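Local coordinates for protein tripeptidase (Staphylococcus aureus subsp. aureus, PDB 3RZA) that is probably a metal-dependent peptidase of the M20 family that removes the N-terminal residue from tripeptides, at residues 61-66 against 73-78; 94-99 against 155-160. One frame throughout, in Å; residues are numbered along the deposited sequence.

Interaction 1 (61-66 against 73-78); sequences VKEDEA and GANNLV
Asp64 turns its carboxylate oxygens to Asn76, the two planes 71° apart, where an antiparallel strand pair of the peptidase sheet opens into a connecting loop. The strands 60-63 and 77-81 meet at two bridges. Lys62 and Val78 form the hydrogen-bonded pair, with Lys62 N to Val78 O at 2.9 Å and Val78 N to Lys62 O at 2.8 Å. Glu63 and Leu77 form the next, non-hydrogen-bonded pair. Beyond it Asp64 takes over from the regular ladder. Its OD1 accepts from Ala66 N at 3.1 Å, which makes an Asx turn, and also from Asn76 N at 3.0 Å. The two N-H groups reach OD1 from opposite faces of the carboxylate. With CG set between the backbone N and the carbonyl carbon (chi1 66°), the carboxylate can serve both the turn and the facing segment. The backbone bond from Asp64 N to Asn76 O is weak.

On the face opposite Lys62 and Val78, Glu63 crosses Asn75 at about a right angle. Asn75 ND2 gives a hydrogen bond of 2.9 Å to Glu63 OE1 and meets it from above the carboxylate plane. Glu63 OE1 also accepts from Gln47, and its OE2 forms a salt bridge with Lys51, so helix 46-56 shares in holding this carboxylate. Glu63 CG runs beside Leu77 CD2, and the same methyl lies 4.0 Å from Val61 CG1. Asn75 OD1 accepts from Ala67 N. With His69 and Leu72, Ala67 also binds a calcium ion about 8 Å from the Asn75 side chain. Asn76 ND2, which also bonds Gly168 O, keeps its bond to Asp64 in its own amide plane and reaches the syn lone pair of Asp64 OD2 at 2.7 Å.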
# COMPACT_ATOMS: atom_id res chain seq x y z
N VAL A 61 40.31 5.66 25.85
CA VAL A 61 39.00 5.64 25.19
C VAL A 61 38.19 6.87 25.58
O VAL A 61 38.02 7.12 26.76
CB VAL A 61 38.23 4.36 25.54
CG1 VAL A 61 36.82 4.40 24.96
CG2 VAL A 61 38.99 3.16 24.98
N LYS A 62 37.73 7.63 24.58
CA LYS A 62 36.82 8.75 24.79
C LYS A 62 35.51 8.45 24.08
O LYS A 62 35.49 7.73 23.07
CB LYS A 62 37.42 10.08 24.27
CG LYS A 62 38.77 10.45 24.94
CD LYS A 62 38.81 11.87 25.47
CE LYS A 62 40.22 12.26 25.99
NZ LYS A 62 40.60 11.56 27.26
N GLU A 63 34.42 9.00 24.65
CA GLU A 63 33.06 8.87 24.14
C GLU A 63 32.60 10.25 23.73
O GLU A 63 32.90 11.22 24.40
CB GLU A 63 32.10 8.37 25.23
CG GLU A 63 32.42 7.01 25.79
CD GLU A 63 31.30 6.45 26.65
OE1 GLU A 63 30.12 6.46 26.22
OE2 GLU A 63 31.60 5.99 27.76
N ASP A 64 31.80 10.33 22.67
CA ASP A 64 31.12 11.58 22.29
C ASP A 64 29.72 11.60 22.96
O ASP A 64 29.53 10.95 24.00
CB ASP A 64 31.12 11.75 20.75
CG ASP A 64 30.31 10.70 20.02
OD1 ASP A 64 29.53 9.93 20.64
OD2 ASP A 64 30.47 10.62 18.81
N GLU A 65 28.75 12.31 22.37
CA GLU A 65 27.39 12.40 22.92
C GLU A 65 26.32 11.98 21.90
O GLU A 65 25.21 12.53 21.88
CB GLU A 65 27.14 13.83 23.42
CG GLU A 65 28.15 14.31 24.47
CD GLU A 65 27.77 15.66 25.12
OE1 GLU A 65 26.66 16.17 24.88
OE2 GLU A 65 28.61 16.22 25.87
N ALA A 66 26.65 10.96 21.10
CA ALA A 66 25.71 10.40 20.11
C ALA A 66 24.45 9.79 20.74
O ALA A 66 23.40 9.85 20.14
CB ALA A 66 26.42 9.36 19.26
N GLY A 73 21.28 4.30 20.73
CA GLY A 73 21.24 3.79 22.11
C GLY A 73 22.55 3.91 22.88
O GLY A 73 22.60 3.47 24.02
N ALA A 74 23.60 4.46 22.26
CA ALA A 74 24.89 4.64 22.92
C ALA A 74 25.76 5.65 22.18
O ALA A 74 25.48 6.00 21.02
CB ALA A 74 25.64 3.28 23.08
N ASN A 75 26.79 6.12 22.87
CA ASN A 75 27.78 7.02 22.28
C ASN A 75 28.73 6.25 21.39
O ASN A 75 28.98 5.07 21.63
CB ASN A 75 28.61 7.72 23.38
CG ASN A 75 27.75 8.50 24.35
OD1 ASN A 75 26.81 9.19 23.95
ND2 ASN A 75 28.07 8.41 25.64
N ASN A 76 29.30 6.94 20.41
CA ASN A 76 30.44 6.40 19.65
C ASN A 76 31.65 6.34 20.58
O ASN A 76 31.72 7.10 21.54
CB ASN A 76 30.80 7.25 18.44
CG ASN A 76 29.64 7.49 17.50
OD1 ASN A 76 29.08 6.56 16.93
ND2 ASN A 76 29.29 8.75 17.31
N LEU A 77 32.59 5.43 20.30
CA LEU A 77 33.86 5.31 21.04
C LEU A 77 35.00 5.71 20.10
O LEU A 77 35.02 5.25 18.96
CB LEU A 77 34.07 3.88 21.50
CG LEU A 77 33.01 3.26 22.40
CD1 LEU A 77 33.22 1.76 22.58
CD2 LEU A 77 33.00 3.96 23.76
N VAL A 78 35.88 6.59 20.55
CA VAL A 78 37.13 6.91 19.86
C VAL A 78 38.29 6.48 20.80
O VAL A 78 38.47 7.07 21.86
CB VAL A 78 37.22 8.43 19.53
CG1 VAL A 78 38.56 8.77 18.83
CG2 VAL A 78 36.02 8.87 18.67

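Interaction 2 (94-99 against 155-160). With ZN (zinc ion), chain C.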
# COMPACT_ATOMS: atom_id res chain seq x y z
N TYR A 94 43.67 6.04 11.35
CA TYR A 94 42.47 5.60 12.05
C TYR A 94 41.87 4.39 11.36
O TYR A 94 42.07 4.18 10.18
CB TYR A 94 41.42 6.74 12.21
CG TYR A 94 40.40 6.80 11.11
CD1 TYR A 94 40.70 7.43 9.91
CD2 TYR A 94 39.13 6.21 11.25
CE1 TYR A 94 39.80 7.47 8.87
CE2 TYR A 94 38.22 6.24 10.20
CZ TYR A 94 38.56 6.88 9.01
OH TYR A 94 37.65 6.93 7.97
N LEU A 95 41.14 3.60 12.14
CA LEU A 95 40.38 2.45 11.66
C LEU A 95 39.00 2.57 12.25
O LEU A 95 38.88 2.97 13.40
CB LEU A 95 41.04 1.16 12.12
CG LEU A 95 42.48 0.91 11.69
CD1 LEU A 95 43.07 -0.25 12.52
CD2 LEU A 95 42.55 0.62 10.18
N THR A 96 37.96 2.23 11.48
CA THR A 96 36.57 2.29 11.95
C THR A 96 35.75 1.06 11.58
O THR A 96 35.90 0.51 10.49
CB THR A 96 35.82 3.59 11.51
OG1 THR A 96 34.54 3.66 12.14
CG2 THR A 96 35.62 3.65 10.02
N SER A 97 34.98 0.58 12.56
CA SER A 97 33.92 -0.38 12.36
C SER A 97 32.72 0.09 13.14
O SER A 97 32.83 1.00 13.93
CB SER A 97 34.36 -1.77 12.82
OG SER A 97 35.05 -2.44 11.77
N HIS A 98 31.56 -0.48 12.85
CA HIS A 98 30.32 -0.13 13.56
C HIS A 98 29.84 -1.30 14.43
O HIS A 98 29.94 -2.47 14.03
CB HIS A 98 29.22 0.34 12.59
CG HIS A 98 28.74 -0.69 11.63
ND1 HIS A 98 27.65 -1.49 11.87
CD2 HIS A 98 29.12 -0.95 10.35
CE1 HIS A 98 27.41 -2.24 10.81
NE2 HIS A 98 28.28 -1.92 9.87
N MSE A 99 29.35 -0.97 15.63
CA MSE A 99 28.97 -1.97 16.63
C MSE A 99 27.53 -2.48 16.49
O MSE A 99 27.17 -3.49 17.13
CB MSE A 99 29.22 -1.42 18.03
CG MSE A 99 28.21 -0.44 18.54
SE MSE A 99 28.77 0.30 20.20
CE MSE A 99 30.09 1.56 19.51
N GLN A 155 43.99 5.41 15.85
CA GLN A 155 42.66 5.56 16.48
C GLN A 155 41.69 4.48 15.99
O GLN A 155 41.69 4.14 14.80
CB GLN A 155 42.10 6.95 16.24
CG GLN A 155 42.85 8.01 16.99
CD GLN A 155 42.19 9.36 16.97
OE1 GLN A 155 41.79 9.84 15.92
NE2 GLN A 155 42.13 10.02 18.12
N PHE A 156 40.92 3.92 16.92
CA PHE A 156 39.89 2.93 16.63
C PHE A 156 38.56 3.59 16.92
O PHE A 156 38.28 3.94 18.08
CB PHE A 156 40.10 1.70 17.50
CG PHE A 156 41.35 0.95 17.16
CD1 PHE A 156 42.58 1.38 17.64
CD2 PHE A 156 41.31 -0.18 16.35
CE1 PHE A 156 43.74 0.70 17.31
CE2 PHE A 156 42.47 -0.88 16.03
CZ PHE A 156 43.68 -0.44 16.50
N VAL A 157 37.79 3.83 15.86
CA VAL A 157 36.56 4.61 15.92
C VAL A 157 35.39 3.63 15.79
O VAL A 157 35.19 3.03 14.72
CB VAL A 157 36.50 5.68 14.78
CG1 VAL A 157 35.21 6.46 14.85
CG2 VAL A 157 37.69 6.63 14.89
N ILE A 158 34.63 3.44 16.88
CA ILE A 158 33.55 2.44 16.92
C ILE A 158 32.22 3.18 16.94
O ILE A 158 31.90 3.88 17.92
CB ILE A 158 33.65 1.48 18.15
CG1 ILE A 158 35.10 1.11 18.48
CG2 ILE A 158 32.81 0.24 17.91
CD1 ILE A 158 35.91 0.54 17.33
N THR A 159 31.46 3.06 15.84
CA THR A 159 30.25 3.85 15.66
C THR A 159 29.01 3.07 16.01
O THR A 159 29.00 1.83 16.02
CB THR A 159 30.08 4.34 14.22
OG1 THR A 159 29.93 3.21 13.37
CG2 THR A 159 31.25 5.13 13.81
N VAL A 160 27.96 3.82 16.23
CA VAL A 160 26.61 3.31 16.51
C VAL A 160 25.75 3.74 15.33
O VAL A 160 26.17 4.60 14.53
CB VAL A 160 26.05 3.87 17.80
CG1 VAL A 160 26.74 3.19 19.02
CG2 VAL A 160 26.20 5.40 17.85
ZN ZN C . 28.49 -2.69 7.89
O HOH W 1 27.14 -2.15 6.39
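The imidazole of His98, the ring of Tyr94 and the ring of Phe156 are the flat groups here, and each is met obliquely by the facing strand. Thr159 OG1, hydrogen-bonded to Asp344, lies 3.1 Å from His98 CB, oblique to the imidazole. Val157 CG2 comes to Tyr94 CD2. On the other face of the sheet, Leu95 CD1 packs 3.6 Å from Phe156 CE2, the two side chains side by side and pointing the same way. The strands are parallel, with a 20° angle between their directions. Val157 O takes two donors from opposite faces of its carbonyl plane. One is Thr96 OG1 at 2.7 Å, put there by its anti position to the backbone N (chi1 -173°). The other is Ser97 N at 3.3 Å. Met99, a selenomethionine, donates its backbone N-H to Thr159 O at 2.8 Å. Its chain bends at the selenium, and CE sits tightly on Ile158 CG2 at 3.4 Å.

At the strand end, His98 NE2 binds the zinc ion at 2.1 Å, with a water and with Asp129 and Asp186 as the other ligands. Asp129 also binds a calcium ion with Glu163 and His366, consistent with the two-metal centre of M20 peptidases. Helix 128-147 covers Ser97, Phe156 and Ile158, helix 46-56 covers Met99 and Ile158, and helix 344-348 touches Tyr94 and His98 on the other face.

In the fold
Interaction 1 comes first along the chain, and interaction 2 opens after it closes. Their centres lie about 10 Å apart, on the same side of the chain's centre. Both belong to one mixed sheet, in which strands 60-63, 77-81, 154-159 and 93-98 follow in that order. Strands 77-81 and 154-159 run antiparallel, with a probable bond from Ile158 N to Leu77 O at 2.8 Å. Just beyond them, Val160 N probably bonds Asn76 OD1 at 3.0 Å. Helix 46-56 packs on both contacts. Each has a different calcium ion nearby. The sheet carries the zinc ligand His98 at the end of strand 93-98, and interaction 1 reaches that strand through strand 154-159.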